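Local coordinates for protein mandelate racemase/muconate lactonizing enzyme (Roseovarius nubinhibens, PDB 2QDD) that is of unknown function but, as a magnesium-binding member of the enolase superfamily, probably abstracts a proton next to a substrate carboxylate, at residues A[218-223]-A[242-247]; A[264-269]-A[291-296]; A[208-213]-A[234-239]. One frame throughout, in Å; residues are numbered along the deposited sequence.

Contact 1: A[218-223]-A[242-247]; sequences WIEQPC and LDECLH
Gln221 leaves its backbone with CG anti to N and then bends sharply at its second torsion (chi2 91°), which swings its amide across to the loop that follows strand 240-242, where Asp243 and Cys245 receive it. The Cys245 thiol turns back to meet it because SG sits between the backbone N and the carbonyl carbon. One planar group thus bridges the ends of two neighbouring barrel strands. Gln221 OE1 accepts the backbone hydrogen of Asp243 N at 2.8 Å, in the carbonyl plane and with a C=O...N angle of 157°. On the other half of the amide, NE2 gives one hydrogen to Cys245 SG at 3.2 Å and another to Cys223 O at 2.9 Å. Both acceptors lie close to the amide plane, so rotation of the group is fixed. The aliphatic part of Gln221 also packs against Glu244, whose OE1 comes within 3.3 Å of CG.

The extended Glu220 crosses Asp243 at a slant, the carboxylate planes turned 55° apart; Glu220 OE2 and Asp243 OD2, both acceptors, are 3.3 Å apart and not bonded to each other. Glu220, Asp243 and Glu244, together with Asp196, are magnesium-binding residues of this protein, although the ion is not bound to this chain. Lys265 salt-bridges Glu220, and Arg270 and Lys267 salt-bridge Asp243, while Tyr59 OH hydrogen-bonds Glu244. Carboxylates gathered this closely would be expected to repel one another; they imply negative charge suited to a magnesium ion and probably balanced in part by the lysines and the arginine.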
loop_
_atom_site.group_PDB
_atom_site.type_symbol
_atom_site.label_atom_id
_atom_site.label_comp_id
_atom_site.label_asym_id
_atom_site.label_seq_id
_atom_site.Cartn_x
_atom_site.Cartn_y
_atom_site.Cartn_z
ATOM N N TRP A 218 9.302 -12.751 24.326
ATOM C CA TRP A 218 8.144 -11.850 24.275
ATOM C C TRP A 218 8.417 -10.462 24.837
ATOM O O TRP A 218 9.011 -10.321 25.906
ATOM C CB TRP A 218 6.986 -12.441 25.070
ATOM C CG TRP A 218 6.157 -13.464 24.354
ATOM C CD1 TRP A 218 6.102 -14.802 24.621
ATOM C CD2 TRP A 218 5.226 -13.228 23.290
ATOM N NE1 TRP A 218 5.214 -15.419 23.778
ATOM C CE2 TRP A 218 4.657 -14.477 22.955
ATOM C CE3 TRP A 218 4.825 -12.088 22.584
ATOM C CZ2 TRP A 218 3.702 -14.616 21.949
ATOM C CZ3 TRP A 218 3.881 -12.228 21.573
ATOM C CH2 TRP A 218 3.334 -13.483 21.263
ATOM N N ILE A 219 7.976 -9.442 24.104
ATOM C CA ILE A 219 7.944 -8.075 24.610
ATOM C C ILE A 219 6.498 -7.621 24.675
ATOM O O ILE A 219 5.802 -7.589 23.654
ATOM C CB ILE A 219 8.754 -7.096 23.713
ATOM C CG1 ILE A 219 10.190 -7.592 23.497
ATOM C CG2 ILE A 219 8.733 -5.676 24.296
ATOM C CD1 ILE A 219 11.000 -7.850 24.774
ATOM N N GLU A 220 6.049 -7.283 25.878
ATOM C CA GLU A 220 4.668 -6.879 26.084
ATOM C C GLU A 220 4.552 -5.365 26.032
ATOM O O GLU A 220 5.226 -4.657 26.792
ATOM C CB GLU A 220 4.125 -7.433 27.402
ATOM C CG GLU A 220 2.617 -7.288 27.570
ATOM C CD GLU A 220 2.147 -7.579 28.991
ATOM O OE1 GLU A 220 2.714 -8.490 29.641
ATOM O OE2 GLU A 220 1.203 -6.898 29.456
ATOM N N GLN A 221 3.709 -4.900 25.106
ATOM C CA GLN A 221 3.283 -3.503 24.964
ATOM C C GLN A 221 4.367 -2.455 25.265
ATOM O O GLN A 221 4.331 -1.794 26.310
ATOM C CB GLN A 221 1.979 -3.253 25.741
ATOM C CG GLN A 221 1.332 -1.886 25.504
ATOM C CD GLN A 221 0.330 -1.863 24.384
ATOM O OE1 GLN A 221 -0.528 -2.732 24.285
ATOM N NE2 GLN A 221 0.408 -0.835 23.545
ATOM N N PRO A 222 5.357 -2.319 24.359
ATOM C CA PRO A 222 6.485 -1.440 24.668
ATOM C C PRO A 222 6.102 0.048 24.699
ATOM O O PRO A 222 6.678 0.813 25.472
ATOM C CB PRO A 222 7.495 -1.747 23.552
ATOM C CG PRO A 222 6.684 -2.275 22.425
ATOM C CD PRO A 222 5.487 -2.953 23.030
ATOM N N CYS A 223 5.115 0.430 23.891
ATOM C CA CYS A 223 4.745 1.828 23.701
ATOM C C CYS A 223 3.254 2.059 23.971
ATOM O O CYS A 223 2.509 1.115 24.216
ATOM C CB CYS A 223 5.117 2.277 22.286
ATOM S SG CYS A 223 6.879 2.098 21.875
ATOM N N LEU A 242 0.506 -7.342 22.502
ATOM C CA LEU A 242 -0.258 -6.127 22.790
ATOM C C LEU A 242 -1.277 -6.352 23.895
ATOM O O LEU A 242 -1.679 -7.485 24.141
ATOM C CB LEU A 242 -0.951 -5.608 21.535
ATOM C CG LEU A 242 -0.046 -5.151 20.391
ATOM C CD1 LEU A 242 -0.908 -4.672 19.254
ATOM C CD2 LEU A 242 0.926 -4.064 20.822
ATOM N N ASP A 243 -1.683 -5.265 24.557
ATOM C CA ASP A 243 -2.529 -5.331 25.753
ATOM C C ASP A 243 -3.369 -4.058 25.892
ATOM O O ASP A 243 -4.514 -4.019 25.448
ATOM C CB ASP A 243 -1.669 -5.594 27.006
ATOM C CG ASP A 243 -2.500 -5.791 28.289
ATOM O OD1 ASP A 243 -3.735 -5.977 28.218
ATOM O OD2 ASP A 243 -1.899 -5.767 29.385
ATOM N N GLU A 244 -2.793 -3.017 26.485
ATOM C CA GLU A 244 -3.568 -1.875 26.984
ATOM C C GLU A 244 -4.159 -0.967 25.902
ATOM O O GLU A 244 -5.115 -0.243 26.170
ATOM C CB GLU A 244 -2.737 -1.050 27.969
ATOM C CG GLU A 244 -2.440 -1.772 29.287
ATOM C CD GLU A 244 -1.110 -2.515 29.274
ATOM O OE1 GLU A 244 -0.509 -2.656 28.188
ATOM O OE2 GLU A 244 -0.659 -2.961 30.351
ATOM N N CYS A 245 -3.599 -1.009 24.691
ATOM C CA CYS A 245 -4.094 -0.185 23.584
ATOM C C CYS A 245 -5.341 -0.755 22.906
ATOM O O CYS A 245 -5.919 -0.114 22.030
ATOM C CB CYS A 245 -2.991 0.101 22.552
ATOM S SG CYS A 245 -2.236 -1.360 21.776
ATOM N N LEU A 246 -5.753 -1.951 23.318
ATOM C CA LEU A 246 -6.820 -2.679 22.642
ATOM C C LEU A 246 -8.145 -2.589 23.400
ATOM O O LEU A 246 -8.440 -3.413 24.262
ATOM C CB LEU A 246 -6.421 -4.143 22.457
ATOM C CG LEU A 246 -5.130 -4.478 21.714
ATOM C CD1 LEU A 246 -4.695 -5.861 22.134
ATOM C CD2 LEU A 246 -5.322 -4.401 20.206
ATOM N N HIS A 247 -8.946 -1.588 23.072
ATOM C CA HIS A 247 -10.124 -1.270 23.871
ATOM C C HIS A 247 -11.384 -1.953 23.349
ATOM O O HIS A 247 -12.312 -2.219 24.116
ATOM C CB HIS A 247 -10.318 0.247 23.963
ATOM C CG HIS A 247 -9.170 0.959 24.610
ATOM N ND1 HIS A 247 -8.922 0.895 25.965
ATOM C CD2 HIS A 247 -8.195 1.739 24.085
ATOM C CE1 HIS A 247 -7.846 1.607 26.246
ATOM N NE2 HIS A 247 -7.386 2.131 25.124
#

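Contact 2: A[264-269]-A[291-296]; sequences VKIKPN and MHIEDV
The His292 imidazole is met obliquely by the chain of Lys265, whose CE lies 3.9 Å from ring atom CG, while His292 ND1 is hydrogen-bonded to Ala320 O. These are neighbouring parallel strands of the enolase-type barrel, 264-266 and 291-293, joined by a beta-alpha-beta crossover through helix 274-287. Ile266 anchors the ladder, its N bonded to His292 O at 2.8 Å and its O accepting Glu294 N. On the sheet face away from Lys265 and His292, Ile266 CD1 touches Met291 SD (3.5 Å) and Ile293 CD1 (3.9 Å), beneath helix 274-287.

A second flat group, the Glu294 carboxylate, faces two lysine amines. Lys265 NZ forms a long, weak salt bridge to OE2 at 3.5 Å, its stronger partner being Glu220. Lys267 NZ, hydrogen-bonded to Tyr59 and salt-bridged to Asp243, reaches the same OE2 through a water that also donates to Asp295 O. Through Glu220 and Asp243 both lysines border the metal site.

The third, the Asp295 carboxylate, lies at the start of helix 268-271. Its OD2 accepts Asn269 N at 3.1 Å on the syn side, 24° out of the carboxylate plane, while OD1 takes a water held by Asn269 ND2.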
loop_
_atom_site.group_PDB
_atom_site.type_symbol
_atom_site.label_atom_id
_atom_site.label_comp_id
_atom_site.label_asym_id
_atom_site.label_seq_id
_atom_site.Cartn_x
_atom_site.Cartn_y
_atom_site.Cartn_z
ATOM N N VAL A 264 -1.922 -11.201 21.820
ATOM C CA VAL A 264 -2.612 -10.204 22.646
ATOM C C VAL A 264 -2.934 -10.738 24.053
ATOM O O VAL A 264 -3.087 -11.942 24.244
ATOM C CB VAL A 264 -3.909 -9.638 21.973
ATOM C CG1 VAL A 264 -3.621 -9.086 20.571
ATOM C CG2 VAL A 264 -5.028 -10.688 21.924
ATOM N N LYS A 265 -3.013 -9.834 25.029
ATOM C CA LYS A 265 -3.717 -10.094 26.285
ATOM C C LYS A 265 -5.183 -9.743 26.141
ATOM O O LYS A 265 -5.526 -8.716 25.553
ATOM C CB LYS A 265 -3.127 -9.269 27.429
ATOM C CG LYS A 265 -1.742 -9.692 27.856
ATOM C CD LYS A 265 -1.440 -9.198 29.251
ATOM C CE LYS A 265 -0.337 -10.010 29.889
ATOM N NZ LYS A 265 0.246 -9.331 31.079
ATOM N N ILE A 266 -6.050 -10.600 26.674
ATOM C CA ILE A 266 -7.478 -10.294 26.750
ATOM C C ILE A 266 -7.916 -10.137 28.204
ATOM O O ILE A 266 -7.693 -11.026 29.035
ATOM C CB ILE A 266 -8.357 -11.355 26.045
ATOM C CG1 ILE A 266 -7.775 -11.714 24.674
ATOM C CG2 ILE A 266 -9.794 -10.845 25.896
ATOM C CD1 ILE A 266 -8.273 -13.017 24.154
ATOM N N LYS A 267 -8.517 -8.986 28.502
ATOM C CA LYS A 267 -8.958 -8.657 29.848
ATOM C C LYS A 267 -10.378 -8.116 29.792
ATOM O O LYS A 267 -10.596 -7.047 29.230
ATOM C CB LYS A 267 -8.018 -7.628 30.489
ATOM C CG LYS A 267 -6.598 -8.129 30.675
ATOM C CD LYS A 267 -5.771 -7.169 31.464
ATOM C CE LYS A 267 -4.306 -7.447 31.229
ATOM N NZ LYS A 267 -3.470 -6.455 31.955
ATOM N N PRO A 268 -11.347 -8.856 30.367
ATOM C CA PRO A 268 -12.775 -8.520 30.325
ATOM C C PRO A 268 -13.117 -7.083 30.748
ATOM O O PRO A 268 -13.955 -6.448 30.108
ATOM C CB PRO A 268 -13.402 -9.527 31.294
ATOM C CG PRO A 268 -12.489 -10.686 31.268
ATOM C CD PRO A 268 -11.111 -10.115 31.103
ATOM N N ASN A 269 -12.463 -6.577 31.795
ATOM C CA ASN A 269 -12.675 -5.198 32.237
ATOM C C ASN A 269 -12.168 -4.121 31.271
ATOM O O ASN A 269 -12.653 -2.996 31.292
ATOM C CB ASN A 269 -12.133 -4.968 33.654
ATOM C CG ASN A 269 -12.865 -3.833 34.389
ATOM O OD1 ASN A 269 -12.355 -2.721 34.503
ATOM N ND2 ASN A 269 -14.068 -4.118 34.877
ATOM N N MET A 291 -2.231 -15.998 23.421
ATOM C CA MET A 291 -3.062 -15.101 24.228
ATOM C C MET A 291 -2.923 -15.342 25.730
ATOM O O MET A 291 -3.002 -16.479 26.176
ATOM C CB MET A 291 -4.535 -15.191 23.800
ATOM C CG MET A 291 -4.826 -14.664 22.390
ATOM S SD MET A 291 -6.517 -14.917 21.825
ATOM C CE MET A 291 -6.484 -16.596 21.218
ATOM N N HIS A 292 -2.696 -14.273 26.499
ATOM C CA HIS A 292 -2.864 -14.306 27.959
ATOM C C HIS A 292 -4.287 -13.874 28.281
ATOM O O HIS A 292 -4.733 -12.827 27.829
ATOM C CB HIS A 292 -1.901 -13.351 28.672
ATOM C CG HIS A 292 -0.457 -13.709 28.524
ATOM N ND1 HIS A 292 0.167 -14.645 29.318
ATOM C CD2 HIS A 292 0.496 -13.234 27.690
ATOM C CE1 HIS A 292 1.436 -14.744 28.971
ATOM N NE2 HIS A 292 1.662 -13.898 27.983
ATOM N N ILE A 293 -5.005 -14.686 29.046
ATOM C CA ILE A 293 -6.383 -14.364 29.407
ATOM C C ILE A 293 -6.544 -14.309 30.927
ATOM O O ILE A 293 -6.424 -15.320 31.622
ATOM C CB ILE A 293 -7.413 -15.315 28.742
ATOM C CG1 ILE A 293 -7.263 -15.284 27.208
ATOM C CG2 ILE A 293 -8.823 -14.950 29.174
ATOM C CD1 ILE A 293 -8.244 -16.153 26.440
ATOM N N GLU A 294 -6.815 -13.102 31.414
ATOM C CA GLU A 294 -6.767 -12.741 32.829
ATOM C C GLU A 294 -7.660 -11.515 32.995
ATOM O O GLU A 294 -8.181 -11.008 32.012
ATOM C CB GLU A 294 -5.333 -12.405 33.232
ATOM C CG GLU A 294 -4.689 -11.287 32.412
ATOM C CD GLU A 294 -3.179 -11.304 32.502
ATOM O OE1 GLU A 294 -2.575 -12.366 32.230
ATOM O OE2 GLU A 294 -2.593 -10.257 32.855
ATOM N N ASP A 295 -7.856 -11.029 34.216
ATOM C CA ASP A 295 -8.461 -9.711 34.351
ATOM C C ASP A 295 -7.495 -8.664 34.887
ATOM O O ASP A 295 -6.341 -8.972 35.205
ATOM C CB ASP A 295 -9.801 -9.748 35.108
ATOM C CG ASP A 295 -10.797 -8.680 34.610
ATOM O OD1 ASP A 295 -11.960 -8.660 35.071
ATOM O OD2 ASP A 295 -10.413 -7.845 33.760
ATOM N N VAL A 296 -7.976 -7.425 34.957
ATOM C CA VAL A 296 -7.169 -6.233 35.215
ATOM C C VAL A 296 -6.749 -6.198 36.687
ATOM O O VAL A 296 -5.646 -5.760 37.020
ATOM C CB VAL A 296 -7.973 -4.953 34.838
ATOM C CG1 VAL A 296 -7.213 -3.689 35.182
ATOM C CG2 VAL A 296 -8.316 -4.963 33.359
HETATM O O HOH W 1 0.149 -12.379 32.305
HETATM O O HOH W 2 -3.872 -8.320 34.325
HETATM O O HOH W 3 -14.508 -7.129 35.084
#

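Contact 3: A[208-213]-A[234-239]; sequences EVLNSV and RRVANP
At the N-terminal end of the barrel strands, the opposite end from the metal site, the C-terminal end of helix 203-210 packs against the loop that leads from helix 226-233 into strand 240-242; here the end of one helix of an enolase-type barrel meets the loop between the next helix and its strand. Leu210 and Val236 form the apolar part. Leu210 CB rests on Val236 CG1 at 3.8 Å, and Leu210 CD1 reaches Val236 CG2 at 3.9 Å. Leu210 CD2 is in van der Waals contact with the amide oxygen OD1 of Asn238 at 4.0 Å. Asn238 ND2 is hydrogen-bonded to the carbonyls of Ala215 and Asp217, consistent with the amide being held beside Leu210.

Asn211 supplies the polar part. With CG anti to the carbonyl carbon (chi1 -67°), its amide leans across the loop at about a right angle to Val236. ND2 donates to Arg235 O at 3.0 Å; the acceptor lies in the amide plane of Asn211, whereas the donor is tilted 33° from the carbonyl plane of Arg235. The same ND2 also bonds Ala237 O of the third subunit, so one amide nitrogen serves both the fold and the assembly.

The loop is an interface element in its own right. Arg235 extends to the third subunit, where it meets Glu262 and the carbonyls of Val236 and Asn238, and Arg235 of the second subunit reaches the equivalent carbonyls here. Between helix end and loop sits a bridging water: it donates to Leu210 O and to Asn211 OD1, each at 2.8 Å, and accepts the hydrogen of Ala237 N at 2.9 Å.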
loop_
_atom_site.group_PDB
_atom_site.type_symbol
_atom_site.label_atom_id
_atom_site.label_comp_id
_atom_site.label_asym_id
_atom_site.label_seq_id
_atom_site.Cartn_x
_atom_site.Cartn_y
_atom_site.Cartn_z
ATOM N N GLU A 208 16.242 1.013 20.134
ATOM C CA GLU A 208 17.610 0.978 20.654
ATOM C C GLU A 208 17.909 -0.199 21.584
ATOM O O GLU A 208 18.907 -0.886 21.382
ATOM C CB GLU A 208 17.997 2.304 21.322
ATOM C CG GLU A 208 19.413 2.320 21.902
ATOM C CD GLU A 208 19.672 3.485 22.845
ATOM O OE1 GLU A 208 18.703 4.178 23.233
ATOM O OE2 GLU A 208 20.852 3.706 23.204
ATOM N N VAL A 209 17.067 -0.440 22.591
ATOM C CA VAL A 209 17.288 -1.611 23.447
ATOM C C VAL A 209 17.076 -2.973 22.780
ATOM O O VAL A 209 17.894 -3.871 22.957
ATOM C CB VAL A 209 16.763 -1.505 24.936
ATOM C CG1 VAL A 209 16.218 -0.130 25.294
ATOM C CG2 VAL A 209 15.797 -2.619 25.302
ATOM N N LEU A 210 16.015 -3.111 21.984
ATOM C CA LEU A 210 15.684 -4.403 21.370
ATOM C C LEU A 210 16.620 -4.794 20.238
ATOM O O LEU A 210 16.806 -5.974 19.980
ATOM C CB LEU A 210 14.222 -4.469 20.921
ATOM C CG LEU A 210 13.158 -4.405 22.021
ATOM C CD1 LEU A 210 11.757 -4.458 21.434
ATOM C CD2 LEU A 210 13.358 -5.526 23.023
ATOM N N ASN A 211 17.233 -3.809 19.586
ATOM C CA ASN A 211 18.287 -4.089 18.615
ATOM C C ASN A 211 19.698 -4.147 19.203
ATOM O O ASN A 211 20.669 -4.317 18.469
ATOM C CB ASN A 211 18.213 -3.124 17.422
ATOM C CG ASN A 211 16.960 -3.335 16.577
ATOM O OD1 ASN A 211 16.385 -4.418 16.565
ATOM N ND2 ASN A 211 16.543 -2.300 15.860
ATOM N N SER A 212 19.804 -4.019 20.526
ATOM C CA SER A 212 21.083 -4.175 21.231
ATOM C C SER A 212 21.222 -5.537 21.907
ATOM O O SER A 212 22.266 -5.856 22.484
ATOM C CB SER A 212 21.247 -3.073 22.272
ATOM O OG SER A 212 21.165 -1.798 21.666
ATOM N N VAL A 213 20.168 -6.337 21.811
ATOM C CA VAL A 213 19.910 -7.441 22.729
ATOM C C VAL A 213 19.803 -8.748 21.924
ATOM O O VAL A 213 19.239 -8.759 20.827
ATOM C CB VAL A 213 18.644 -7.112 23.591
ATOM C CG1 VAL A 213 17.566 -8.164 23.519
ATOM C CG2 VAL A 213 19.021 -6.775 25.011
ATOM N N ARG A 234 8.129 -3.522 13.163
ATOM C CA ARG A 234 8.784 -3.510 11.851
ATOM C C ARG A 234 10.315 -3.429 11.895
ATOM O O ARG A 234 10.984 -3.744 10.911
ATOM C CB ARG A 234 8.236 -2.367 11.001
ATOM C CG ARG A 234 6.863 -2.653 10.419
ATOM C CD ARG A 234 6.499 -1.672 9.308
ATOM N NE ARG A 234 6.040 -0.383 9.829
ATOM C CZ ARG A 234 4.790 -0.107 10.201
ATOM N NH1 ARG A 234 3.833 -1.029 10.122
ATOM N NH2 ARG A 234 4.494 1.103 10.660
ATOM N N ARG A 235 10.855 -3.011 13.037
ATOM C CA ARG A 235 12.248 -2.602 13.150
ATOM C C ARG A 235 13.067 -3.498 14.088
ATOM O O ARG A 235 14.287 -3.348 14.179
ATOM C CB ARG A 235 12.329 -1.143 13.610
ATOM C CG ARG A 235 11.692 -0.132 12.648
ATOM C CD ARG A 235 12.413 1.211 12.699
ATOM N NE ARG A 235 13.735 1.145 12.079
ATOM C CZ ARG A 235 14.755 1.950 12.363
ATOM N NH1 ARG A 235 14.641 2.906 13.276
ATOM N NH2 ARG A 235 15.904 1.791 11.729
ATOM N N VAL A 236 12.394 -4.407 14.800
ATOM C CA VAL A 236 13.046 -5.297 15.781
ATOM C C VAL A 236 12.708 -6.771 15.501
ATOM O O VAL A 236 11.871 -7.066 14.645
ATOM C CB VAL A 236 12.689 -4.913 17.265
ATOM C CG1 VAL A 236 12.939 -3.427 17.529
ATOM C CG2 VAL A 236 11.251 -5.267 17.605
ATOM N N ALA A 237 13.348 -7.684 16.231
ATOM C CA ALA A 237 13.282 -9.121 15.936
ATOM C C ALA A 237 12.476 -9.972 16.939
ATOM O O ALA A 237 12.330 -11.183 16.742
ATOM C CB ALA A 237 14.686 -9.679 15.765
ATOM N N ASN A 238 11.958 -9.337 17.995
ATOM C CA ASN A 238 11.209 -10.014 19.068
ATOM C C ASN A 238 9.730 -10.167 18.734
ATOM O O ASN A 238 9.173 -9.307 18.045
ATOM C CB ASN A 238 11.288 -9.195 20.360
ATOM C CG ASN A 238 12.668 -9.184 20.964
ATOM O OD1 ASN A 238 13.569 -8.527 20.452
ATOM N ND2 ASN A 238 12.838 -9.903 22.070
ATOM N N PRO A 239 9.079 -11.237 19.248
ATOM C CA PRO A 239 7.613 -11.301 19.293
ATOM C C PRO A 239 6.999 -10.182 20.142
ATOM O O PRO A 239 7.483 -9.904 21.238
ATOM C CB PRO A 239 7.335 -12.667 19.955
ATOM C CG PRO A 239 8.563 -13.458 19.763
ATOM C CD PRO A 239 9.688 -12.457 19.811
HETATM O O HOH W 4 15.834 -6.953 17.496
#

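In the fold
From the N terminus, contact 3 opens first, at the end of helix 203-210, and contact 1 opens on strand 218-220 before contact 3 has closed at 234-239; contact 1 then closes at 242-247. The two therefore cross: contact 1 joins the C-terminal ends of strands 218-220 and 240-242 at the metal site, while contact 3 ties the preceding helix to the loop entering strand 240-242 at the barrel's other end. Ile219 joins them, packing on both Leu210 and Asn238. Contact 2 follows in series, closing the loop from strand 263-266 to strand 290-293. It touches contact 1 through a probable backbone hydrogen bond from Lys265 N to Leu242 O.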